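Local coordinates for protein inositol dehydrogenase (Lactobacillus casei, PDB 4MKX) that probably oxidises scyllo-inositol with NAD as cofactor, as a dehydrogenase of the Gfo/Idh/MocA family, at residues A54-A59 with V68-D73; I31-I36 with K61-E66; G235-Q240 with L339-A344; G190-M195 with V214-L219. All coordinates share one frame; numbering follows the deposited sequence.

Interaction 1: residues A54-A59 with V68-D73; sequences AELDWA and VFEDFD
The flat groups that Leu56 meets are the peptide carbonyl of Phe69 and the carboxylate of Glu70. No aromatic ring takes part in the touch: the CB of Phe69 points away, and its side chain packs on Asp74 and Met75 of helix 72-78. The setting is a beta-alpha-beta unit of the Rossmann fold, in which helix 53-63 links strand 43-49 to strand 67-69. Strand 67-69 is an outermost strand of the parallel sheet within this chain. The contact is partly buried.

Leu56 is the one residue of the helix segment that makes close contact. Its CG lies anti to the carbonyl carbon (chi1 -70°), which sends the branched end with its two methyls toward the strand. The two methyls divide the work. CD2 packs obliquely against the branch of Val68, 3.9 Å from Val68 CB. The CG1 methyl of Val68 also nears the helix backbone, 3.9 Å from Leu56 O. On the other branch, Leu56 CD1 sits 3.5 Å from Phe69 O. That strand residue also has backbone hydrogen bonds with Ala48 and Ser50 beside it. Glu70 is exposed, and its chain bends at chi2 (78°). The bend brings the carboxylate back to the leucine. The two side chains cross at about a right angle, with Glu70 OE2 3.8 Å from Leu56 CD1.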
loop_
_atom_site.group_PDB
_atom_site.type_symbol
_atom_site.label_atom_id
_atom_site.label_comp_id
_atom_site.label_asym_id
_atom_site.label_seq_id
_atom_site.Cartn_x
_atom_site.Cartn_y
_atom_site.Cartn_z
ATOM N N ALA A 54 32.099 3.536 -33.449
ATOM C CA ALA A 54 32.163 3.810 -32.013
ATOM C C ALA A 54 31.648 2.639 -31.177
ATOM O O ALA A 54 32.162 2.366 -30.088
ATOM C CB ALA A 54 31.388 5.074 -31.682
ATOM N N GLU A 55 30.632 1.953 -31.693
ATOM C CA GLU A 55 30.049 0.811 -31.001
ATOM C C GLU A 55 31.021 -0.363 -30.914
ATOM O O GLU A 55 31.132 -1.009 -29.872
ATOM C CB GLU A 55 28.724 0.405 -31.659
ATOM C CG GLU A 55 27.619 1.444 -31.462
ATOM C CD GLU A 55 26.304 1.065 -32.121
ATOM O OE1 GLU A 55 26.218 -0.032 -32.712
ATOM O OE2 GLU A 55 25.352 1.872 -32.048
ATOM N N LEU A 56 31.735 -0.632 -32.004
ATOM C CA LEU A 56 32.733 -1.701 -32.011
ATOM C C LEU A 56 33.911 -1.385 -31.090
ATOM O O LEU A 56 34.486 -2.280 -30.471
ATOM C CB LEU A 56 33.233 -1.975 -33.429
ATOM C CG LEU A 56 32.231 -2.639 -34.372
ATOM C CD1 LEU A 56 32.878 -2.956 -35.718
ATOM C CD2 LEU A 56 31.664 -3.902 -33.750
ATOM N N ASP A 57 34.268 -0.109 -30.999
ATOM C CA ASP A 57 35.373 0.288 -30.141
ATOM C C ASP A 57 34.966 0.171 -28.674
ATOM O O ASP A 57 35.766 -0.231 -27.829
ATOM C CB ASP A 57 35.847 1.698 -30.491
ATOM C CG ASP A 57 36.625 1.739 -31.800
ATOM O OD1 ASP A 57 37.426 0.810 -32.052
ATOM O OD2 ASP A 57 36.431 2.695 -32.579
ATOM N N TRP A 58 33.711 0.511 -28.387
ATOM C CA TRP A 58 33.139 0.302 -27.060
ATOM C C TRP A 58 33.239 -1.176 -26.680
ATOM O O TRP A 58 33.722 -1.516 -25.605
ATOM C CB TRP A 58 31.682 0.781 -27.014
ATOM C CG TRP A 58 30.987 0.483 -25.708
ATOM C CD1 TRP A 58 31.026 1.230 -24.564
ATOM C CD2 TRP A 58 30.160 -0.652 -25.417
ATOM N NE1 TRP A 58 30.271 0.627 -23.580
ATOM C CE2 TRP A 58 29.731 -0.528 -24.080
ATOM C CE3 TRP A 58 29.743 -1.761 -26.158
ATOM C CZ2 TRP A 58 28.900 -1.474 -23.472
ATOM C CZ3 TRP A 58 28.919 -2.700 -25.549
ATOM C CH2 TRP A 58 28.509 -2.549 -24.224
ATOM N N ALA A 59 32.807 -2.052 -27.584
ATOM C CA ALA A 59 32.834 -3.492 -27.337
ATOM C C ALA A 59 34.232 -4.033 -27.036
ATOM O O ALA A 59 34.384 -4.967 -26.240
ATOM C CB ALA A 59 32.231 -4.235 -28.509
ATOM N N VAL A 68 35.730 -8.225 -33.954
ATOM C CA VAL A 68 34.686 -7.292 -34.376
ATOM C C VAL A 68 34.427 -7.403 -35.883
ATOM O O VAL A 68 35.336 -7.723 -36.659
ATOM C CB VAL A 68 35.001 -5.836 -33.978
ATOM C CG1 VAL A 68 34.889 -5.655 -32.465
ATOM C CG2 VAL A 68 36.379 -5.437 -34.460
ATOM N N PHE A 69 33.181 -7.159 -36.278
ATOM C CA PHE A 69 32.769 -7.280 -37.675
ATOM C C PHE A 69 31.861 -6.122 -38.069
ATOM O O PHE A 69 31.155 -5.558 -37.228
ATOM C CB PHE A 69 32.044 -8.606 -37.902
ATOM C CG PHE A 69 32.892 -9.816 -37.624
ATOM C CD1 PHE A 69 32.984 -10.342 -36.338
ATOM C CD2 PHE A 69 33.611 -10.419 -38.646
ATOM C CE1 PHE A 69 33.768 -11.455 -36.083
ATOM C CE2 PHE A 69 34.395 -11.533 -38.403
ATOM C CZ PHE A 69 34.479 -12.052 -37.121
ATOM N N GLU A 70 31.894 -5.769 -39.350
ATOM C CA GLU A 70 31.020 -4.738 -39.896
ATOM C C GLU A 70 29.812 -5.385 -40.562
ATOM O O GLU A 70 28.812 -4.721 -40.841
ATOM C CB GLU A 70 31.772 -3.877 -40.917
ATOM C CG GLU A 70 32.840 -2.960 -40.332
ATOM C CD GLU A 70 34.130 -3.681 -39.980
ATOM O OE1 GLU A 70 34.488 -4.663 -40.675
ATOM O OE2 GLU A 70 34.793 -3.258 -39.004
ATOM N N ASP A 71 29.905 -6.690 -40.800
ATOM C CA ASP A 71 28.875 -7.423 -41.526
ATOM C C ASP A 71 28.446 -8.668 -40.763
ATOM O O ASP A 71 29.295 -9.445 -40.329
ATOM C CB ASP A 71 29.395 -7.827 -42.913
ATOM C CG ASP A 71 28.390 -8.640 -43.692
ATOM O OD1 ASP A 71 27.476 -8.029 -44.278
ATOM O OD2 ASP A 71 28.494 -9.886 -43.712
ATOM N N PHE A 72 27.136 -8.861 -40.591
ATOM C CA PHE A 72 26.633 -9.997 -39.820
ATOM C C PHE A 72 27.009 -11.354 -40.402
ATOM O O PHE A 72 27.390 -12.273 -39.669
ATOM C CB PHE A 72 25.114 -9.911 -39.633
ATOM C CG PHE A 72 24.539 -11.039 -38.818
ATOM C CD1 PHE A 72 24.551 -10.981 -37.429
ATOM C CD2 PHE A 72 23.986 -12.154 -39.431
ATOM C CE1 PHE A 72 24.028 -12.014 -36.673
ATOM C CE2 PHE A 72 23.466 -13.192 -38.683
ATOM C CZ PHE A 72 23.475 -13.119 -37.296
ATOM N N ASP A 73 26.903 -11.498 -41.720
ATOM C CA ASP A 73 27.229 -12.775 -42.329
ATOM C C ASP A 73 28.709 -13.080 -42.186
ATOM O O ASP A 73 29.089 -14.235 -42.063
ATOM C CB ASP A 73 26.817 -12.800 -43.801
ATOM C CG ASP A 73 25.329 -12.631 -43.977
ATOM O OD1 ASP A 73 24.598 -13.610 -43.724
ATOM O OD2 ASP A 73 24.891 -11.519 -44.341
#

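Interaction 2: residues I31-I36 with K61-E66; sequences IHATNI and KELGVE
Apolar packing carries the contact, and on one side all of it comes from Leu63. Its CD1 methyl meets the CB of Ala33 at 3.7 Å. A chi1 of -50° sets Leu63 CG beside the backbone N, and the leucine branches reach from helix 53-63 to the flank of helix 27-38.

A second group of contacts sets methyls against polar atoms. Leu63 CD1 lies 3.8 Å from Ala33 O and 4.0 Å from Thr34 N, so it rests on the helix backbone as well as on the alanine. The other methyl, Leu63 CD2, stands 4.2 Å from Thr34 OG1. That hydroxyl is hydrogen-bonded to Lys30 O within its own helix, so its polar need is met there.

Both segments belong to the Rossmann-type nucleotide-binding domain. The lead-in to helix 27-38 and its first turn carry a glycine pattern consistent with the GxGxxG motif of such folds. On the sheet side, Ala33 and Leu63 both rest on Leu45 of strand 43-49, and Ala33 also on Ile22 of strand 18-23. Trp58 of helix 53-63 touches both Thr34 and Leu63.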
loop_
_atom_site.group_PDB
_atom_site.type_symbol
_atom_site.label_atom_id
_atom_site.label_comp_id
_atom_site.label_asym_id
_atom_site.label_seq_id
_atom_site.Cartn_x
_atom_site.Cartn_y
_atom_site.Cartn_z
ATOM N N ILE A 31 22.997 -3.761 -22.943
ATOM C CA ILE A 31 22.601 -4.491 -21.744
ATOM C C ILE A 31 22.916 -5.980 -21.869
ATOM O O ILE A 31 23.565 -6.556 -20.999
ATOM C CB ILE A 31 21.109 -4.265 -21.417
ATOM C CG1 ILE A 31 20.874 -2.789 -21.071
ATOM C CG2 ILE A 31 20.660 -5.171 -20.272
ATOM C CD1 ILE A 31 19.416 -2.400 -20.979
ATOM N N HIS A 32 22.478 -6.605 -22.960
ATOM C CA HIS A 32 22.749 -8.015 -23.181
ATOM C C HIS A 32 24.248 -8.276 -23.245
ATOM O O HIS A 32 24.743 -9.251 -22.686
ATOM C CB HIS A 32 22.111 -8.494 -24.493
ATOM C CG HIS A 32 20.627 -8.704 -24.415
ATOM N ND1 HIS A 32 20.026 -9.446 -23.417
ATOM C CD2 HIS A 32 19.628 -8.309 -25.238
ATOM C CE1 HIS A 32 18.721 -9.474 -23.616
ATOM N NE2 HIS A 32 18.451 -8.797 -24.722
ATOM N N ALA A 33 24.962 -7.418 -23.964
ATOM C CA ALA A 33 26.401 -7.611 -24.155
ATOM C C ALA A 33 27.139 -7.544 -22.825
ATOM O O ALA A 33 27.986 -8.388 -22.536
ATOM C CB ALA A 33 26.952 -6.573 -25.113
ATOM N N THR A 34 26.812 -6.536 -22.025
ATOM C CA THR A 34 27.452 -6.362 -20.718
ATOM C C THR A 34 27.146 -7.549 -19.817
ATOM O O THR A 34 28.031 -8.073 -19.142
ATOM C CB THR A 34 26.980 -5.071 -20.045
ATOM O OG1 THR A 34 27.277 -3.965 -20.902
ATOM C CG2 THR A 34 27.670 -4.861 -18.700
ATOM N N ASN A 35 25.891 -7.981 -19.809
ATOM C CA ASN A 35 25.504 -9.110 -18.981
ATOM C C ASN A 35 26.232 -10.387 -19.373
ATOM O O ASN A 35 26.754 -11.101 -18.520
ATOM C CB ASN A 35 23.994 -9.328 -19.042
ATOM C CG ASN A 35 23.215 -8.303 -18.257
ATOM O OD1 ASN A 35 23.769 -7.550 -17.447
ATOM N ND2 ASN A 35 21.914 -8.272 -18.485
ATOM N N ILE A 36 26.273 -10.673 -20.671
ATOM C CA ILE A 36 26.913 -11.878 -21.155
ATOM C C ILE A 36 28.398 -11.878 -20.802
ATOM O O ILE A 36 28.945 -12.904 -20.414
ATOM C CB ILE A 36 26.737 -12.022 -22.682
ATOM C CG1 ILE A 36 25.287 -12.372 -23.010
ATOM C CG2 ILE A 36 27.680 -13.093 -23.237
ATOM C CD1 ILE A 36 24.906 -12.048 -24.442
ATOM N N LYS A 61 37.063 -2.067 -25.963
ATOM C CA LYS A 61 37.589 -1.432 -24.762
ATOM C C LYS A 61 36.854 -1.901 -23.513
ATOM O O LYS A 61 37.451 -2.489 -22.610
ATOM C CB LYS A 61 37.474 0.089 -24.877
ATOM C CG LYS A 61 37.871 0.839 -23.612
ATOM C CD LYS A 61 37.889 2.337 -23.860
ATOM C CE LYS A 61 38.701 3.058 -22.801
ATOM N NZ LYS A 61 39.065 4.434 -23.234
ATOM N N GLU A 62 35.553 -1.639 -23.477
ATOM C CA GLU A 62 34.742 -1.895 -22.291
ATOM C C GLU A 62 34.584 -3.373 -21.963
ATOM O O GLU A 62 34.642 -3.756 -20.798
ATOM C CB GLU A 62 33.366 -1.248 -22.443
ATOM C CG GLU A 62 33.407 0.261 -22.394
ATOM C CD GLU A 62 33.869 0.770 -21.050
ATOM O OE1 GLU A 62 33.331 0.296 -20.026
ATOM O OE2 GLU A 62 34.774 1.632 -21.016
ATOM N N LEU A 63 34.391 -4.204 -22.983
ATOM C CA LEU A 63 34.070 -5.608 -22.742
ATOM C C LEU A 63 35.147 -6.592 -23.185
ATOM O O LEU A 63 35.009 -7.800 -22.971
ATOM C CB LEU A 63 32.740 -5.972 -23.403
ATOM C CG LEU A 63 31.545 -5.057 -23.140
ATOM C CD1 LEU A 63 30.292 -5.658 -23.756
ATOM C CD2 LEU A 63 31.345 -4.836 -21.661
ATOM N N GLY A 64 36.213 -6.087 -23.798
ATOM C CA GLY A 64 37.294 -6.938 -24.272
ATOM C C GLY A 64 36.870 -7.989 -25.283
ATOM O O GLY A 64 37.385 -9.112 -25.282
ATOM N N VAL A 65 35.909 -7.636 -26.131
ATOM C CA VAL A 65 35.505 -8.506 -27.227
ATOM C C VAL A 65 36.688 -8.671 -28.181
ATOM O O VAL A 65 37.328 -7.689 -28.555
ATOM C CB VAL A 65 34.296 -7.918 -27.975
ATOM C CG1 VAL A 65 34.116 -8.584 -29.326
ATOM C CG2 VAL A 65 33.041 -8.074 -27.136
ATOM N N GLU A 66 36.971 -9.910 -28.567
ATOM C CA GLU A 66 38.130 -10.206 -29.408
ATOM C C GLU A 66 37.931 -9.951 -30.905
ATOM O O GLU A 66 38.801 -9.374 -31.560
ATOM C CB GLU A 66 38.591 -11.642 -29.170
ATOM C CG GLU A 66 39.234 -11.830 -27.806
ATOM C CD GLU A 66 39.487 -13.282 -27.470
ATOM O OE1 GLU A 66 39.636 -14.097 -28.409
ATOM O OE2 GLU A 66 39.533 -13.607 -26.263
#

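Interaction 3: residues G235-Q240 with L339-A344; sequences GAALMQ and LALQEA
Ala237 lies in a regular beta strand and Leu341 in a regular helix, and their CA atoms come to 7.4 Å, the nearest pair between the two backbones. The close approach is made by one methyl. Leu341 CD2 presses on Ala237 CB at 3.5 Å, a tight approach for two methyl groups. The leucine side chain reaches toward the strand and touches with its CD2 branch.

Met239, two residues along and on the same side of the strand, touches the same methyl. Its sulfur is 4.2 Å from it, SD of Met239 to CD2 of Leu341. The methionine chain bends at chi3 (-61°) and meets the leucine at about a right angle.

This is helix-on-sheet packing in the C-terminal part of the Gfo/Idh/MocA fold. Helix 328-347 lies over the mixed sheet, and strand 234-241 runs between strands 246-252 and 211-219. Leu341 also touches Leu249 and Val214 on those two strands, and Ile200 of helix 197-207. The CB of Leu238 points away from the helix, and its side chain packs on Trp215 of the second subunit. Gln240 OE1 accepts a hydrogen bond from Asn348 ND2 of that subunit.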
loop_
_atom_site.group_PDB
_atom_site.type_symbol
_atom_site.label_atom_id
_atom_site.label_comp_id
_atom_site.label_asym_id
_atom_site.label_seq_id
_atom_site.Cartn_x
_atom_site.Cartn_y
_atom_site.Cartn_z
ATOM N N GLY A 235 -2.933 4.544 -26.560
ATOM C CA GLY A 235 -3.933 3.761 -27.247
ATOM C C GLY A 235 -4.515 2.745 -26.303
ATOM O O GLY A 235 -3.894 2.356 -25.309
ATOM N N ALA A 236 -5.726 2.319 -26.603
ATOM C CA ALA A 236 -6.377 1.314 -25.809
ATOM C C ALA A 236 -7.030 0.309 -26.737
ATOM O O ALA A 236 -7.419 0.644 -27.860
ATOM C CB ALA A 236 -7.418 1.958 -24.894
ATOM N N ALA A 237 -7.163 -0.920 -26.260
ATOM C CA ALA A 237 -7.753 -1.964 -27.067
ATOM C C ALA A 237 -8.585 -2.912 -26.237
ATOM O O ALA A 237 -8.281 -3.185 -25.067
ATOM C CB ALA A 237 -6.655 -2.733 -27.807
ATOM N N LEU A 238 -9.637 -3.438 -26.858
ATOM C CA LEU A 238 -10.426 -4.488 -26.249
ATOM C C LEU A 238 -10.322 -5.698 -27.169
ATOM O O LEU A 238 -10.384 -5.560 -28.385
ATOM C CB LEU A 238 -11.882 -4.048 -26.126
ATOM C CG LEU A 238 -12.854 -5.025 -25.484
ATOM C CD1 LEU A 238 -12.444 -5.347 -24.051
ATOM C CD2 LEU A 238 -14.253 -4.405 -25.548
ATOM N N MET A 239 -10.143 -6.870 -26.582
ATOM C CA MET A 239 -9.898 -8.075 -27.363
ATOM C C MET A 239 -10.766 -9.196 -26.844
ATOM O O MET A 239 -10.946 -9.367 -25.639
ATOM C CB MET A 239 -8.420 -8.466 -27.266
ATOM C CG MET A 239 -7.492 -7.334 -27.617
ATOM S SD MET A 239 -5.796 -7.879 -27.847
ATOM C CE MET A 239 -5.473 -8.528 -26.225
ATOM N N GLN A 240 -11.308 -9.980 -27.769
ATOM C CA GLN A 240 -12.083 -11.131 -27.392
ATOM C C GLN A 240 -11.254 -12.321 -27.831
ATOM O O GLN A 240 -10.831 -12.389 -28.987
ATOM C CB GLN A 240 -13.392 -11.123 -28.163
ATOM C CG GLN A 240 -14.381 -12.175 -27.736
ATOM C CD GLN A 240 -15.759 -11.875 -28.317
ATOM O OE1 GLN A 240 -15.895 -11.656 -29.523
ATOM N NE2 GLN A 240 -16.767 -11.834 -27.464
ATOM N N LEU A 339 -0.313 -6.456 -35.505
ATOM C CA LEU A 339 -0.773 -5.943 -36.792
ATOM C C LEU A 339 -2.287 -5.752 -36.816
ATOM O O LEU A 339 -2.786 -4.786 -37.379
ATOM C CB LEU A 339 -0.362 -6.897 -37.914
ATOM C CG LEU A 339 1.142 -6.965 -38.163
ATOM C CD1 LEU A 339 1.435 -8.019 -39.206
ATOM C CD2 LEU A 339 1.663 -5.605 -38.608
ATOM N N ALA A 340 -3.009 -6.692 -36.218
ATOM C CA ALA A 340 -4.460 -6.613 -36.146
ATOM C C ALA A 340 -4.901 -5.406 -35.335
ATOM O O ALA A 340 -5.875 -4.745 -35.694
ATOM C CB ALA A 340 -5.034 -7.886 -35.561
ATOM N N LEU A 341 -4.192 -5.127 -34.242
ATOM C CA LEU A 341 -4.496 -3.953 -33.425
ATOM C C LEU A 341 -4.242 -2.677 -34.213
ATOM O O LEU A 341 -5.016 -1.734 -34.143
ATOM C CB LEU A 341 -3.651 -3.950 -32.144
ATOM C CG LEU A 341 -4.007 -4.997 -31.098
ATOM C CD1 LEU A 341 -2.894 -5.081 -30.052
ATOM C CD2 LEU A 341 -5.321 -4.649 -30.423
ATOM N N GLN A 342 -3.161 -2.652 -34.985
ATOM C CA GLN A 342 -2.849 -1.488 -35.797
ATOM C C GLN A 342 -3.903 -1.274 -36.880
ATOM O O GLN A 342 -4.280 -0.136 -37.184
ATOM C CB GLN A 342 -1.491 -1.663 -36.466
ATOM C CG GLN A 342 -0.725 -0.380 -36.575
ATOM C CD GLN A 342 -0.377 0.180 -35.213
ATOM O OE1 GLN A 342 0.270 -0.486 -34.397
ATOM N NE2 GLN A 342 -0.817 1.406 -34.950
ATOM N N GLU A 343 -4.367 -2.371 -37.469
ATOM C CA GLU A 343 -5.354 -2.278 -38.538
ATOM C C GLU A 343 -6.691 -1.812 -37.977
ATOM O O GLU A 343 -7.373 -0.988 -38.585
ATOM C CB GLU A 343 -5.525 -3.622 -39.242
ATOM C CG GLU A 343 -6.375 -3.522 -40.505
ATOM C CD GLU A 343 -6.656 -4.868 -41.129
ATOM O OE1 GLU A 343 -5.947 -5.845 -40.790
ATOM O OE2 GLU A 343 -7.592 -4.947 -41.956
ATOM N N ALA A 344 -7.060 -2.344 -36.815
ATOM C CA ALA A 344 -8.288 -1.933 -36.144
ATOM C C ALA A 344 -8.257 -0.449 -35.818
ATOM O O ALA A 344 -9.267 0.239 -35.929
ATOM C CB ALA A 344 -8.509 -2.759 -34.888
#

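Interaction 4: residues G190-M195 with V214-L219; sequences GLFLDM and VWAIGL
The ring of Phe192 is aimed end-on at the sheet, with its far atoms reaching the methyl of Ala216. This is helix-on-sheet packing within the alpha/beta C-terminal region of the Gfo/Idh/MocA fold: the short helix 191-195 sits over strand 211-219. The first torsion of Phe192 (chi1 -59°) turns CG away from its own carbonyl carbon, which swings the ring off the helix toward the strand. The CA atoms of Phe192 and Ala216 are 9.3 Å apart.

The methyl comes to the ring obliquely. CB of Ala216 is 3.8 Å from Phe192 CZ and 4.0 Å from CE2 of the same ring, so it sits by the CZ-CE2 corner. Leu341 of helix 328-347 also packs on the phenylalanine side chain, and Ala216 meets Ala237 of the next strand.

The other side of strand 211-219 faces the second subunit. There the CG2 methyl of Ile217 lies 3.4 Å above the indole plane of Trp215, offset toward the rim. Trp215 also packs on Trp215 of the second subunit. Ile217 turns its CB away from the helix, yet its backbone takes part in the contact. Ile217 O lies at the ring edge, near the plane, 4.2 Å from Phe192 CZ.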
loop_
_atom_site.group_PDB
_atom_site.type_symbol
_atom_site.label_atom_id
_atom_site.label_comp_id
_atom_site.label_asym_id
_atom_site.label_seq_id
_atom_site.Cartn_x
_atom_site.Cartn_y
_atom_site.Cartn_z
ATOM N N GLY A 190 4.634 1.746 -35.265
ATOM C CA GLY A 190 3.340 1.814 -34.611
ATOM C C GLY A 190 3.441 1.643 -33.108
ATOM O O GLY A 190 4.448 1.155 -32.595
ATOM N N LEU A 191 2.390 2.044 -32.400
ATOM C CA LEU A 191 2.359 1.935 -30.948
ATOM C C LEU A 191 2.198 0.504 -30.456
ATOM O O LEU A 191 2.879 0.079 -29.520
ATOM C CB LEU A 191 1.224 2.803 -30.391
ATOM C CG LEU A 191 1.044 2.833 -28.871
ATOM C CD1 LEU A 191 2.203 3.541 -28.209
ATOM C CD2 LEU A 191 -0.279 3.515 -28.502
ATOM N N PHE A 192 1.294 -0.244 -31.075
ATOM C CA PHE A 192 0.987 -1.572 -30.573
ATOM C C PHE A 192 2.108 -2.551 -30.910
ATOM O O PHE A 192 2.410 -3.456 -30.133
ATOM C CB PHE A 192 -0.378 -2.029 -31.090
ATOM C CG PHE A 192 -1.503 -1.107 -30.692
ATOM C CD1 PHE A 192 -1.997 -1.121 -29.393
ATOM C CD2 PHE A 192 -2.054 -0.219 -31.608
ATOM C CE1 PHE A 192 -3.029 -0.271 -29.013
ATOM C CE2 PHE A 192 -3.086 0.636 -31.234
ATOM C CZ PHE A 192 -3.569 0.614 -29.930
ATOM N N LEU A 193 2.733 -2.347 -32.063
ATOM C CA LEU A 193 3.892 -3.142 -32.446
ATOM C C LEU A 193 5.037 -2.896 -31.472
ATOM O O LEU A 193 5.707 -3.832 -31.024
ATOM C CB LEU A 193 4.343 -2.757 -33.853
ATOM C CG LEU A 193 5.238 -3.759 -34.570
ATOM C CD1 LEU A 193 4.366 -4.777 -35.288
ATOM C CD2 LEU A 193 6.183 -3.034 -35.529
ATOM N N ASP A 194 5.268 -1.628 -31.152
ATOM C CA ASP A 194 6.385 -1.256 -30.292
ATOM C C ASP A 194 6.160 -1.626 -28.829
ATOM O O ASP A 194 7.051 -2.166 -28.163
ATOM C CB ASP A 194 6.659 0.250 -30.401
ATOM C CG ASP A 194 7.277 0.639 -31.731
ATOM O OD1 ASP A 194 7.879 -0.237 -32.392
ATOM O OD2 ASP A 194 7.170 1.830 -32.107
ATOM N N MET A 195 4.962 -1.336 -28.332
ATOM C CA MET A 195 4.705 -1.365 -26.892
ATOM C C MET A 195 3.912 -2.570 -26.384
ATOM O O MET A 195 4.026 -2.931 -25.213
ATOM C CB MET A 195 3.970 -0.082 -26.466
ATOM C CG MET A 195 4.808 1.173 -26.556
ATOM S SD MET A 195 6.263 1.075 -25.497
ATOM C CE MET A 195 5.505 1.201 -23.875
ATOM N N VAL A 214 -10.385 -7.862 -32.291
ATOM C CA VAL A 214 -9.894 -6.709 -31.548
ATOM C C VAL A 214 -10.476 -5.411 -32.090
ATOM O O VAL A 214 -10.845 -5.309 -33.266
ATOM C CB VAL A 214 -8.351 -6.598 -31.636
ATOM C CG1 VAL A 214 -7.686 -7.883 -31.168
ATOM C CG2 VAL A 214 -7.911 -6.278 -33.053
ATOM N N TRP A 215 -10.576 -4.416 -31.218
ATOM C CA TRP A 215 -10.831 -3.047 -31.637
ATOM C C TRP A 215 -9.830 -2.215 -30.863
ATOM O O TRP A 215 -9.565 -2.502 -29.701
ATOM C CB TRP A 215 -12.266 -2.620 -31.294
ATOM C CG TRP A 215 -12.616 -1.215 -31.726
ATOM C CD1 TRP A 215 -12.234 -0.585 -32.881
ATOM C CD2 TRP A 215 -13.422 -0.274 -31.005
ATOM N NE1 TRP A 215 -12.756 0.686 -32.918
ATOM C CE2 TRP A 215 -13.474 0.909 -31.772
ATOM C CE3 TRP A 215 -14.090 -0.314 -29.778
ATOM C CZ2 TRP A 215 -14.192 2.036 -31.361
ATOM C CZ3 TRP A 215 -14.802 0.807 -29.367
ATOM C CH2 TRP A 215 -14.846 1.969 -30.158
ATOM N N ALA A 216 -9.250 -1.214 -31.510
ATOM C CA ALA A 216 -8.268 -0.359 -30.866
ATOM C C ALA A 216 -8.546 1.080 -31.234
ATOM O O ALA A 216 -8.920 1.398 -32.382
ATOM C CB ALA A 216 -6.841 -0.754 -31.259
ATOM N N ILE A 217 -8.387 1.952 -30.250
ATOM C CA ILE A 217 -8.529 3.383 -30.455
ATOM C C ILE A 217 -7.332 4.092 -29.845
ATOM O O ILE A 217 -6.560 3.504 -29.095
ATOM C CB ILE A 217 -9.844 3.941 -29.854
ATOM C CG1 ILE A 217 -9.898 3.745 -28.337
ATOM C CG2 ILE A 217 -11.063 3.293 -30.502
ATOM C CD1 ILE A 217 -11.232 4.235 -27.732
ATOM N N GLY A 218 -7.160 5.356 -30.177
ATOM C CA GLY A 218 -6.008 6.069 -29.687
ATOM C C GLY A 218 -6.143 7.548 -29.886
ATOM O O GLY A 218 -7.071 8.019 -30.549
ATOM N N LEU A 219 -5.189 8.278 -29.337
ATOM C CA LEU A 219 -5.327 9.704 -29.208
ATOM C C LEU A 219 -3.937 10.287 -29.107
ATOM O O LEU A 219 -3.045 9.684 -28.504
ATOM C CB LEU A 219 -6.130 9.989 -27.932
ATOM C CG LEU A 219 -6.462 11.391 -27.429
ATOM C CD1 LEU A 219 -7.349 12.125 -28.420
ATOM C CD2 LEU A 219 -7.156 11.276 -26.073
#

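How the interactions relate
Interactions 1 and 2 share helix 53-63 in the Rossmann domain. They meet directly, and Ala59 O lies 3.1 Å from Val65 N, a probable hydrogen bond. Interactions 3 and 4 lie on the mixed sheet, where strands 211-219 and 234-241 are antiparallel neighbours; their centres are 6 Å apart. The two pairs stand well separated, with centres 34 to 38 Å apart. Interactions 1 and 2 are partly buried. Interactions 3 and 4 are buried, and their strands also touch the second subunit. All four are mainly apolar; 1, 2 and 4 also bring a backbone oxygen near a carbon, and interaction 1 adds a carboxylate.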